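Local coordinates for protein ribokinase (Cryptococcus neoformans var. grubii serotype A, PDB 6XK2) that probably phosphorylates D-ribose at its O5 hydroxyl with magnesium-ATP, giving D-ribose 5-phosphate for nucleotide synthesis and the pentose phosphate pathway, at residues Leu16-Val21 against Leu141-Glu146; Asp24-Leu29 against Ala104-Ala109; Thr167-Pro172 against Trp191-Glu196. All coordinates share one frame; numbering follows the deposited sequence.

Interaction 1 (Leu16-Val21 against Leu141-Glu146); sequences LVRGSV and LLVQNE. With EDO (1,2-ethanediol), chain F.
Leu141 pairs with Leu16 in neighbouring parallel strands, and the alpha carbon of Leu141 makes a CA-H...O contact to Leu16 O. That same oxygen takes the N-H of Leu142, with Leu142 N 3.0 Å from Leu16 O. Leu142 O in turn receives Arg18 N at 3.1 Å. The side chain of Leu142 runs beside that of Val17, CD2 to CG2 3.9 Å, both on the face that helix 51-61 packs against. Val143 points to the other face, its CG1 against the CB of Arg18; beyond CB the arginine leads off toward Asp69 and Ser151. At Gln144 the chains part and a water fills in for the direct bond, accepting from Gln144 N at 2.6 Å and donating to Arg18 O at 2.7 Å. A bend in the glutamine chain (chi2 84°) folds its amide back to the first segment, where OE1 lies 3.6 Å from Gly19 CA while NE2 bonds to Gln55. Glu146 reaches out straight (chi2 -176°) and turns OE1 to the hydroxyl of Ser20, at a modelled spacing too short to trust in detail. Lys51 N also holds OE1, and OE2 accepts a hydrogen bond from O1 of an ethanediol at 2.7 Å. A substrate site at the C-terminal ends of parallel strands is characteristic of the alpha/beta domain of PfkB sugar kinases, and Glu146 is predicted to bind the sugar here.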
loop_
_atom_site.group_PDB
_atom_site.type_symbol
_atom_site.label_atom_id
_atom_site.label_comp_id
_atom_site.label_asym_id
_atom_site.label_seq_id
_atom_site.Cartn_x
_atom_site.Cartn_y
_atom_site.Cartn_z
ATOM N N LEU A 16 12.916 26.309 12.753
ATOM C CA LEU A 16 13.486 25.004 12.478
ATOM C C LEU A 16 12.365 23.986 12.629
ATOM O O LEU A 16 11.710 23.936 13.675
ATOM C CB LEU A 16 14.637 24.680 13.425
ATOM C CG LEU A 16 15.274 23.333 13.097
ATOM C CD1 LEU A 16 16.077 23.510 11.830
ATOM C CD2 LEU A 16 16.150 22.833 14.202
ATOM N N VAL A 17 12.105 23.223 11.570
ATOM C CA VAL A 17 11.166 22.115 11.633
ATOM C C VAL A 17 11.984 20.846 11.761
ATOM O O VAL A 17 12.791 20.518 10.882
ATOM C CB VAL A 17 10.238 22.080 10.406
ATOM C CG1 VAL A 17 9.343 20.837 10.443
ATOM C CG2 VAL A 17 9.368 23.333 10.376
ATOM N N ARG A 18 11.802 20.150 12.870
ATOM C CA ARG A 18 12.412 18.844 13.083
ATOM C C ARG A 18 11.323 17.799 12.848
ATOM O O ARG A 18 10.411 17.650 13.667
ATOM C CB ARG A 18 13.004 18.730 14.487
ATOM C CG ARG A 18 13.519 17.343 14.809
ATOM C CD ARG A 18 14.819 17.038 14.066
ATOM N NE ARG A 18 15.240 15.658 14.287
ATOM C CZ ARG A 18 15.112 14.658 13.406
ATOM N NH1 ARG A 18 14.587 14.856 12.202
ATOM N NH2 ARG A 18 15.518 13.441 13.743
ATOM N N GLY A 19 11.403 17.091 11.729
ATOM C CA GLY A 19 10.297 16.220 11.399
ATOM C C GLY A 19 10.556 15.345 10.192
ATOM O O GLY A 19 11.684 15.196 9.717
ATOM N N SER A 20 9.470 14.777 9.707
ATOM C CA SER A 20 9.487 13.673 8.775
ATOM C C SER A 20 9.355 14.163 7.343
ATOM O O SER A 20 8.798 15.233 7.072
ATOM C CB SER A 20 8.331 12.739 9.071
ATOM O OG SER A 20 7.146 13.514 9.225
ATOM N N VAL A 21 9.867 13.348 6.426
ATOM C CA VAL A 21 9.538 13.433 5.007
ATOM C C VAL A 21 9.003 12.078 4.572
ATOM O O VAL A 21 9.609 11.042 4.870
ATOM C CB VAL A 21 10.756 13.851 4.157
ATOM C CG1 VAL A 21 10.356 13.972 2.695
ATOM C CG2 VAL A 21 11.362 15.154 4.690
ATOM N N LEU A 141 10.541 26.590 16.994
ATOM C CA LEU A 141 10.797 25.163 16.820
ATOM C C LEU A 141 9.459 24.460 16.643
ATOM O O LEU A 141 8.552 24.623 17.466
ATOM C CB LEU A 141 11.565 24.554 18.019
ATOM C CG LEU A 141 11.608 23.012 18.002
ATOM C CD1 LEU A 141 12.507 22.531 16.895
ATOM C CD2 LEU A 141 12.008 22.352 19.313
ATOM N N LEU A 142 9.324 23.719 15.551
ATOM C CA LEU A 142 8.108 22.988 15.217
ATOM C C LEU A 142 8.423 21.498 15.146
ATOM O O LEU A 142 9.373 21.089 14.462
ATOM C CB LEU A 142 7.535 23.489 13.890
ATOM C CG LEU A 142 6.253 22.844 13.364
ATOM C CD1 LEU A 142 5.120 22.830 14.373
ATOM C CD2 LEU A 142 5.826 23.524 12.063
ATOM N N VAL A 143 7.629 20.688 15.842
ATOM C CA VAL A 143 7.904 19.263 15.954
ATOM C C VAL A 143 6.601 18.479 15.917
ATOM O O VAL A 143 5.542 18.961 16.327
ATOM C CB VAL A 143 8.696 18.923 17.240
ATOM C CG1 VAL A 143 10.199 19.186 17.030
ATOM C CG2 VAL A 143 8.157 19.717 18.438
ATOM N N GLN A 144 6.695 17.246 15.436
ATOM C CA GLN A 144 5.567 16.325 15.448
ATOM C C GLN A 144 6.039 15.026 16.067
ATOM O O GLN A 144 6.856 15.042 16.991
ATOM C CB GLN A 144 4.994 16.096 14.052
ATOM C CG GLN A 144 4.771 17.372 13.293
ATOM C CD GLN A 144 6.026 17.846 12.605
ATOM O OE1 GLN A 144 6.932 17.046 12.315
ATOM N NE2 GLN A 144 6.091 19.147 12.325
ATOM N N ASN A 145 5.515 13.899 15.614
ATOM C CA ASN A 145 5.945 12.635 16.195
ATOM C C ASN A 145 6.248 11.591 15.128
ATOM O O ASN A 145 6.088 10.391 15.362
ATOM C CB ASN A 145 4.911 12.123 17.197
ATOM C CG ASN A 145 5.437 10.966 18.039
ATOM O OD1 ASN A 145 6.634 10.888 18.343
ATOM N ND2 ASN A 145 4.541 10.060 18.414
ATOM N N GLU A 146 6.694 12.013 13.954
ATOM C CA GLU A 146 7.002 11.060 12.896
ATOM C C GLU A 146 8.497 10.755 12.795
ATOM O O GLU A 146 8.927 10.044 11.880
ATOM C CB GLU A 146 6.453 11.576 11.572
ATOM C CG GLU A 146 4.986 11.302 11.456
ATOM C CD GLU A 146 4.382 11.699 10.133
ATOM O OE1 GLU A 146 5.087 12.286 9.276
ATOM O OE2 GLU A 146 3.182 11.414 9.954
HETATM C C1 EDO F . 1.040 11.346 7.247
HETATM O O1 EDO F . 1.932 12.320 7.791
HETATM C C2 EDO F . 1.187 11.425 5.732
HETATM O O2 EDO F . 2.568 11.662 5.428
HETATM O O HOH W 1 9.008 16.064 15.319
#

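Interaction 2 (Asp24-Leu29 against Ala104-Ala109); sequences DEFFHL and AVIQSA. With EDO (1,2-ethanediol), chain F.
The small lid sheet of this ribokinase, which stands over the sugar site, has Asp24-Leu29 and Ala104-Ala109 as its two central strands, parallel and paired in step from Asp24 with Ala104 to Leu29 with Ala109. Five backbone bonds lace them, beginning with Glu25 N to Ala104 O at 2.8 Å. The last, Leu29 N to Ser108 O at 3.1 Å, keeps a straight N-H (171°), but its donor sits above the carbonyl plane, 38° out of it. On the face of Asp24, Phe26 and His28, the CD1 methyl of Ile106 lies over one face of the Phe26 ring in a CH-pi contact, 4.0 Å from the ring centroid. The phenyl CG lies anti to the carbonyl carbon (chi1 -69°), which swings the ring alongside the isoleucine. Asp24, predicted to bind substrate, rests OD1 3.3 Å from Ala104 CB, and OD1 also accepts a hydrogen bond from O2 of an ethanediol at 2.8 Å. The reverse face meets the second subunit, in keeping with the beta-clasp dimer of ribokinases. There Phe27 crosses Val105, CE2 to CG1 3.8 Å, and Val105 also packs on Phe27 of the second subunit. Glu25 is pinned by salt bridges to Arg103 of its own chain and to Arg103 of the second subunit. Farther along, the CD1 methyl of Leu29 lies against the Gln107 chain, within 3.5 Å of Gln107 OE1, an oxygen that is bonded to Val33 N.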
loop_
_atom_site.group_PDB
_atom_site.type_symbol
_atom_site.label_atom_id
_atom_site.label_comp_id
_atom_site.label_asym_id
_atom_site.label_seq_id
_atom_site.Cartn_x
_atom_site.Cartn_y
_atom_site.Cartn_z
ATOM N N ASP A 24 3.885 9.770 0.096
ATOM C CA ASP A 24 2.532 9.340 0.423
ATOM C C ASP A 24 1.940 8.567 -0.753
ATOM O O ASP A 24 1.936 9.045 -1.896
ATOM C CB ASP A 24 1.634 10.533 0.744
ATOM C CG ASP A 24 1.938 11.176 2.078
ATOM O OD1 ASP A 24 2.787 10.657 2.851
ATOM O OD2 ASP A 24 1.304 12.222 2.363
ATOM N N GLU A 25 1.385 7.402 -0.464
ATOM C CA GLU A 25 0.681 6.623 -1.470
ATOM C C GLU A 25 -0.783 6.546 -1.066
ATOM O O GLU A 25 -1.131 5.852 -0.104
ATOM C CB GLU A 25 1.312 5.244 -1.601
ATOM C CG GLU A 25 2.549 5.254 -2.484
ATOM C CD GLU A 25 3.291 3.924 -2.486
ATOM O OE1 GLU A 25 3.158 3.188 -1.481
ATOM O OE2 GLU A 25 4.033 3.632 -3.464
ATOM N N PHE A 26 -1.636 7.252 -1.812
ATOM C CA PHE A 26 -3.082 7.235 -1.601
ATOM C C PHE A 26 -3.711 6.148 -2.478
ATOM O O PHE A 26 -3.824 6.309 -3.698
ATOM C CB PHE A 26 -3.699 8.596 -1.926
ATOM C CG PHE A 26 -3.334 9.677 -0.969
ATOM C CD1 PHE A 26 -4.092 9.892 0.165
ATOM C CD2 PHE A 26 -2.240 10.492 -1.206
ATOM C CE1 PHE A 26 -3.758 10.895 1.062
ATOM C CE2 PHE A 26 -1.895 11.496 -0.314
ATOM C CZ PHE A 26 -2.655 11.700 0.821
ATOM N N PHE A 27 -4.185 5.075 -1.845
ATOM C CA PHE A 27 -4.937 4.032 -2.529
ATOM C C PHE A 27 -6.412 4.347 -2.381
ATOM O O PHE A 27 -6.948 4.341 -1.270
ATOM C CB PHE A 27 -4.639 2.640 -1.968
ATOM C CG PHE A 27 -3.247 2.163 -2.233
ATOM C CD1 PHE A 27 -2.968 1.401 -3.353
ATOM C CD2 PHE A 27 -2.212 2.498 -1.377
ATOM C CE1 PHE A 27 -1.687 0.968 -3.612
ATOM C CE2 PHE A 27 -0.933 2.070 -1.629
ATOM C CZ PHE A 27 -0.669 1.299 -2.745
ATOM N N HIS A 28 -7.068 4.595 -3.508
ATOM C CA HIS A 28 -8.481 4.926 -3.506
ATOM C C HIS A 28 -9.287 3.638 -3.414
ATOM O O HIS A 28 -9.145 2.748 -4.256
ATOM C CB HIS A 28 -8.812 5.747 -4.748
ATOM C CG HIS A 28 -8.037 7.030 -4.811
ATOM N ND1 HIS A 28 -8.389 8.153 -4.090
ATOM C CD2 HIS A 28 -6.912 7.360 -5.493
ATOM C CE1 HIS A 28 -7.513 9.116 -4.323
ATOM N NE2 HIS A 28 -6.603 8.660 -5.167
ATOM N N LEU A 29 -10.083 3.519 -2.356
ATOM C CA LEU A 29 -10.824 2.316 -2.023
ATOM C C LEU A 29 -12.283 2.649 -1.754
ATOM O O LEU A 29 -12.606 3.772 -1.355
ATOM C CB LEU A 29 -10.217 1.633 -0.789
ATOM C CG LEU A 29 -8.911 0.868 -0.976
ATOM C CD1 LEU A 29 -8.232 0.592 0.375
ATOM C CD2 LEU A 29 -9.198 -0.441 -1.707
ATOM N N ALA A 104 4.020 6.688 3.722
ATOM C CA ALA A 104 2.686 6.543 4.275
ATOM C C ALA A 104 1.844 5.789 3.250
ATOM O O ALA A 104 1.709 6.236 2.099
ATOM C CB ALA A 104 2.078 7.905 4.601
ATOM N N VAL A 105 1.326 4.629 3.651
ATOM C CA VAL A 105 0.342 3.903 2.860
ATOM C C VAL A 105 -1.030 4.311 3.382
ATOM O O VAL A 105 -1.425 3.931 4.491
ATOM C CB VAL A 105 0.551 2.387 2.953
ATOM C CG1 VAL A 105 -0.481 1.649 2.080
ATOM C CG2 VAL A 105 1.977 2.031 2.535
ATOM N N ILE A 106 -1.762 5.083 2.589
ATOM C CA ILE A 106 -3.004 5.696 3.034
ATOM C C ILE A 106 -4.158 5.099 2.249
ATOM O O ILE A 106 -4.186 5.167 1.013
ATOM C CB ILE A 106 -2.965 7.224 2.886
ATOM C CG1 ILE A 106 -1.731 7.785 3.604
ATOM C CG2 ILE A 106 -4.251 7.830 3.417
ATOM C CD1 ILE A 106 -1.008 8.882 2.852
ATOM N N GLN A 107 -5.118 4.536 2.971
ATOM C CA GLN A 107 -6.385 4.129 2.391
ATOM C C GLN A 107 -7.308 5.339 2.403
ATOM O O GLN A 107 -7.717 5.800 3.470
ATOM C CB GLN A 107 -7.005 2.975 3.174
ATOM C CG GLN A 107 -6.140 1.747 3.305
ATOM C CD GLN A 107 -6.818 0.680 4.131
ATOM O OE1 GLN A 107 -7.937 0.270 3.833
ATOM N NE2 GLN A 107 -6.146 0.224 5.175
ATOM N N SER A 108 -7.639 5.842 1.217
ATOM C CA SER A 108 -8.551 6.968 1.049
ATOM C C SER A 108 -9.892 6.397 0.603
ATOM O O SER A 108 -10.076 6.043 -0.568
ATOM C CB SER A 108 -7.987 7.961 0.037
ATOM O OG SER A 108 -8.840 9.082 -0.140
ATOM N N ALA A 109 -10.829 6.294 1.537
ATOM C CA ALA A 109 -12.080 5.625 1.228
ATOM C C ALA A 109 -13.039 6.586 0.544
ATOM O O ALA A 109 -12.990 7.803 0.757
ATOM C CB ALA A 109 -12.727 5.070 2.495
HETATM C C1 EDO F . 1.040 11.346 7.247
HETATM O O1 EDO F . 1.932 12.320 7.791
HETATM C C2 EDO F . 1.187 11.425 5.732
HETATM O O2 EDO F . 2.568 11.662 5.428
#

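Interaction 3 (Thr167-Pro172 against Trp191-Glu196); sequences TSVFNP and WLIVNE. With ADP (adenosine-5'-diphosphate), chain E.
Val169 and Trp191 lie side by side on one face of the sheet, Phe170 and Leu192 on the other, in the two parallel strands of a beta-alpha-beta unit whose connection carries helix 178-182. Backbone bonds fix this pairing: Phe170 N reaches Trp191 O at 2.9 Å, and Ile193 N reaches Phe170 O nearly straight (175°). On the first face both methyls of Val169 approach the CB of Trp191 from the same side, while the indole extends outward to meet Phe287 edge-to-face. CG1 of the valine also meets the end of Ile193, 3.6 Å from its CD1, the two side chains running obliquely; helix 279-292 packs on this side. On the reverse face the CD1 methyl of Leu192 comes at a slant to the Phe170 ring, 4.1 Å from its CD2. That ring has Pro172 N over the centre of one face and stacks with Phe184. The proline ring turns about square to both Leu192 and Val194, with its CG 3.6 Å from Val194 CG1.

Past the last strand pair, Asn171 takes over with its side chain. With CG anti to the backbone N (chi1 179°), its amide swings out to Ile193 O, ND2 to O 2.7 Å. The acceptor is in the amide plane, yet the nitrogen approaches from 40° above the carbonyl plane. Gln55 NE2 holds the other end, OD1. Asn195, which caps the following helix through OD1 to Glu198 N, reaches the bound nucleotide with its ND2, a weak hydrogen bond of 3.4 Å to ADP O1B.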
loop_
_atom_site.group_PDB
_atom_site.type_symbol
_atom_site.label_atom_id
_atom_site.label_comp_id
_atom_site.label_asym_id
_atom_site.label_seq_id
_atom_site.Cartn_x
_atom_site.Cartn_y
_atom_site.Cartn_z
ATOM N N THR A 167 10.311 29.800 21.006
ATOM C CA THR A 167 8.888 29.481 20.940
ATOM C C THR A 167 8.728 28.152 20.207
ATOM O O THR A 167 8.977 28.061 19.003
ATOM C CB THR A 167 8.132 30.589 20.217
ATOM O OG1 THR A 167 8.151 31.771 21.014
ATOM C CG2 THR A 167 6.687 30.169 19.952
ATOM N N SER A 168 8.336 27.111 20.919
ATOM C CA SER A 168 8.283 25.782 20.345
ATOM C C SER A 168 6.838 25.296 20.306
ATOM O O SER A 168 6.087 25.464 21.277
ATOM C CB SER A 168 9.198 24.829 21.110
ATOM O OG SER A 168 8.833 24.794 22.463
ATOM N N VAL A 169 6.464 24.724 19.159
ATOM C CA VAL A 169 5.109 24.314 18.810
ATOM C C VAL A 169 5.118 22.813 18.548
ATOM O O VAL A 169 6.025 22.303 17.885
ATOM C CB VAL A 169 4.622 25.079 17.558
ATOM C CG1 VAL A 169 3.181 24.752 17.254
ATOM C CG2 VAL A 169 4.831 26.597 17.745
ATOM N N PHE A 170 4.116 22.104 19.069
ATOM C CA PHE A 170 4.097 20.646 19.025
ATOM C C PHE A 170 2.773 20.138 18.458
ATOM O O PHE A 170 1.696 20.562 18.896
ATOM C CB PHE A 170 4.350 20.080 20.426
ATOM C CG PHE A 170 4.361 18.582 20.499
ATOM C CD1 PHE A 170 5.026 17.820 19.543
ATOM C CD2 PHE A 170 3.764 17.929 21.571
ATOM C CE1 PHE A 170 5.055 16.432 19.626
ATOM C CE2 PHE A 170 3.790 16.535 21.661
ATOM C CZ PHE A 170 4.436 15.791 20.686
ATOM N N ASN A 171 2.856 19.241 17.477
ATOM C CA ASN A 171 1.674 18.603 16.890
ATOM C C ASN A 171 1.846 17.104 17.086
ATOM O O ASN A 171 2.601 16.459 16.340
ATOM C CB ASN A 171 1.522 18.969 15.410
ATOM C CG ASN A 171 0.322 18.298 14.743
ATOM O OD1 ASN A 171 0.408 17.809 13.614
ATOM N ND2 ASN A 171 -0.799 18.260 15.449
ATOM N N PRO A 172 1.196 16.502 18.083
ATOM C CA PRO A 172 1.519 15.094 18.436
ATOM C C PRO A 172 0.905 14.077 17.474
ATOM O O PRO A 172 -0.061 13.379 17.747
ATOM C CB PRO A 172 0.963 14.972 19.859
ATOM C CG PRO A 172 -0.207 15.911 19.870
ATOM C CD PRO A 172 0.179 17.080 18.979
ATOM N N TRP A 191 3.097 26.101 22.300
ATOM C CA TRP A 191 1.819 25.803 21.665
ATOM C C TRP A 191 1.656 24.311 21.409
ATOM O O TRP A 191 2.568 23.644 20.909
ATOM C CB TRP A 191 1.679 26.558 20.347
ATOM C CG TRP A 191 1.411 27.989 20.541
ATOM C CD1 TRP A 191 2.314 29.002 20.453
ATOM C CD2 TRP A 191 0.149 28.597 20.852
ATOM N NE1 TRP A 191 1.698 30.201 20.692
ATOM C CE2 TRP A 191 0.367 29.983 20.938
ATOM C CE3 TRP A 191 -1.145 28.103 21.055
ATOM C CZ2 TRP A 191 -0.656 30.887 21.218
ATOM C CZ3 TRP A 191 -2.159 29.002 21.338
ATOM C CH2 TRP A 191 -1.908 30.380 21.413
ATOM N N LEU A 192 0.479 23.804 21.740
ATOM C CA LEU A 192 0.059 22.461 21.400
ATOM C C LEU A 192 -1.046 22.599 20.358
ATOM O O LEU A 192 -2.028 23.312 20.593
ATOM C CB LEU A 192 -0.434 21.724 22.640
ATOM C CG LEU A 192 -1.093 20.363 22.432
ATOM C CD1 LEU A 192 -0.047 19.281 22.157
ATOM C CD2 LEU A 192 -1.985 20.009 23.606
ATOM N N ILE A 193 -0.857 21.978 19.193
ATOM C CA ILE A 193 -1.866 21.953 18.140
ATOM C C ILE A 193 -2.369 20.522 17.968
ATOM O O ILE A 193 -1.592 19.612 17.648
ATOM C CB ILE A 193 -1.327 22.487 16.807
ATOM C CG1 ILE A 193 -0.717 23.871 16.978
ATOM C CG2 ILE A 193 -2.458 22.520 15.768
ATOM C CD1 ILE A 193 -0.096 24.392 15.691
ATOM N N VAL A 194 -3.683 20.341 18.118
ATOM C CA VAL A 194 -4.328 19.040 18.061
ATOM C C VAL A 194 -5.693 19.186 17.401
ATOM O O VAL A 194 -6.232 20.289 17.269
ATOM C CB VAL A 194 -4.501 18.409 19.460
ATOM C CG1 VAL A 194 -3.156 17.992 20.025
ATOM C CG2 VAL A 194 -5.243 19.370 20.391
ATOM N N ASN A 195 -6.254 18.051 16.979
ATOM C CA ASN A 195 -7.662 17.989 16.625
ATOM C C ASN A 195 -8.425 17.436 17.825
ATOM O O ASN A 195 -7.839 17.136 18.864
ATOM C CB ASN A 195 -7.879 17.164 15.343
ATOM C CG ASN A 195 -7.303 15.753 15.426
ATOM O OD1 ASN A 195 -7.537 15.017 16.386
ATOM N ND2 ASN A 195 -6.550 15.370 14.402
ATOM N N GLU A 196 -9.748 17.302 17.691
ATOM C CA GLU A 196 -10.531 16.893 18.854
ATOM C C GLU A 196 -10.186 15.474 19.290
ATOM O O GLU A 196 -10.186 15.185 20.491
ATOM C CB GLU A 196 -12.040 17.049 18.592
ATOM C CG GLU A 196 -12.670 16.098 17.577
ATOM C CD GLU A 196 -12.669 16.657 16.157
ATOM O OE1 GLU A 196 -11.763 17.458 15.818
ATOM O OE2 GLU A 196 -13.584 16.292 15.381
HETATM P PB ADP E . -6.566 17.783 10.886
HETATM O O1B ADP E . -7.655 17.032 11.684
HETATM O O2B ADP E . -6.246 17.016 9.548
HETATM O O3B ADP E . -5.333 18.048 11.707
HETATM P PA ADP E . -8.745 19.641 10.245
HETATM O O1A ADP E . -9.586 18.563 9.645
HETATM O O2A ADP E . -9.267 20.064 11.640
HETATM O O3A ADP E . -7.239 19.137 10.378
HETATM O "O5'" ADP E . -8.516 20.919 9.289
HETATM C "C5'" ADP E . -7.851 22.125 9.722
HETATM C "C4'" ADP E . -8.612 23.322 9.211
HETATM O "O4'" ADP E . -8.880 23.178 7.799
HETATM C "C3'" ADP E . -9.981 23.531 9.840
HETATM O "O3'" ADP E . -9.868 24.179 11.099
HETATM C "C2'" ADP E . -10.681 24.377 8.781
HETATM O "O2'" ADP E . -10.326 25.750 8.894
HETATM C "C1'" ADP E . -10.146 23.739 7.492
HETATM N N9 ADP E . -11.006 22.675 6.982
HETATM C C8 ADP E . -10.865 21.329 7.183
HETATM N N7 ADP E . -11.846 20.608 6.686
HETATM C C5 ADP E . -12.682 21.548 6.116
HETATM C C6 ADP E . -13.905 21.436 5.422
HETATM N N6 ADP E . -14.521 20.270 5.191
HETATM N N1 ADP E . -14.477 22.571 4.963
HETATM C C2 ADP E . -13.864 23.736 5.190
HETATM N N3 ADP E . -12.718 23.971 5.837
HETATM C C4 ADP E . -12.178 22.831 6.276
#

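Interactions 1 and 3 belong to the same large sheet, where strands 15-18, 140-143, 167-170 and 191-195 stand next to one another; their centres are 11 Å apart. Strands 140-143 and 167-170 join them directly, with Leu141 O 2.7 Å from Val169 N, a probable hydrogen bond. Interaction 2 lies in the separate lid sheet, with its centre 22 Å from that of interaction 1 and 25 Å from that of interaction 3. Along the chain it is nested inside the loop closed by interaction 1, and interaction 3 follows. One ethanediol bridges interactions 1 and 2, consistent with a sugar pocket between domain and lid, while interaction 3 carries the strand end that meets ADP.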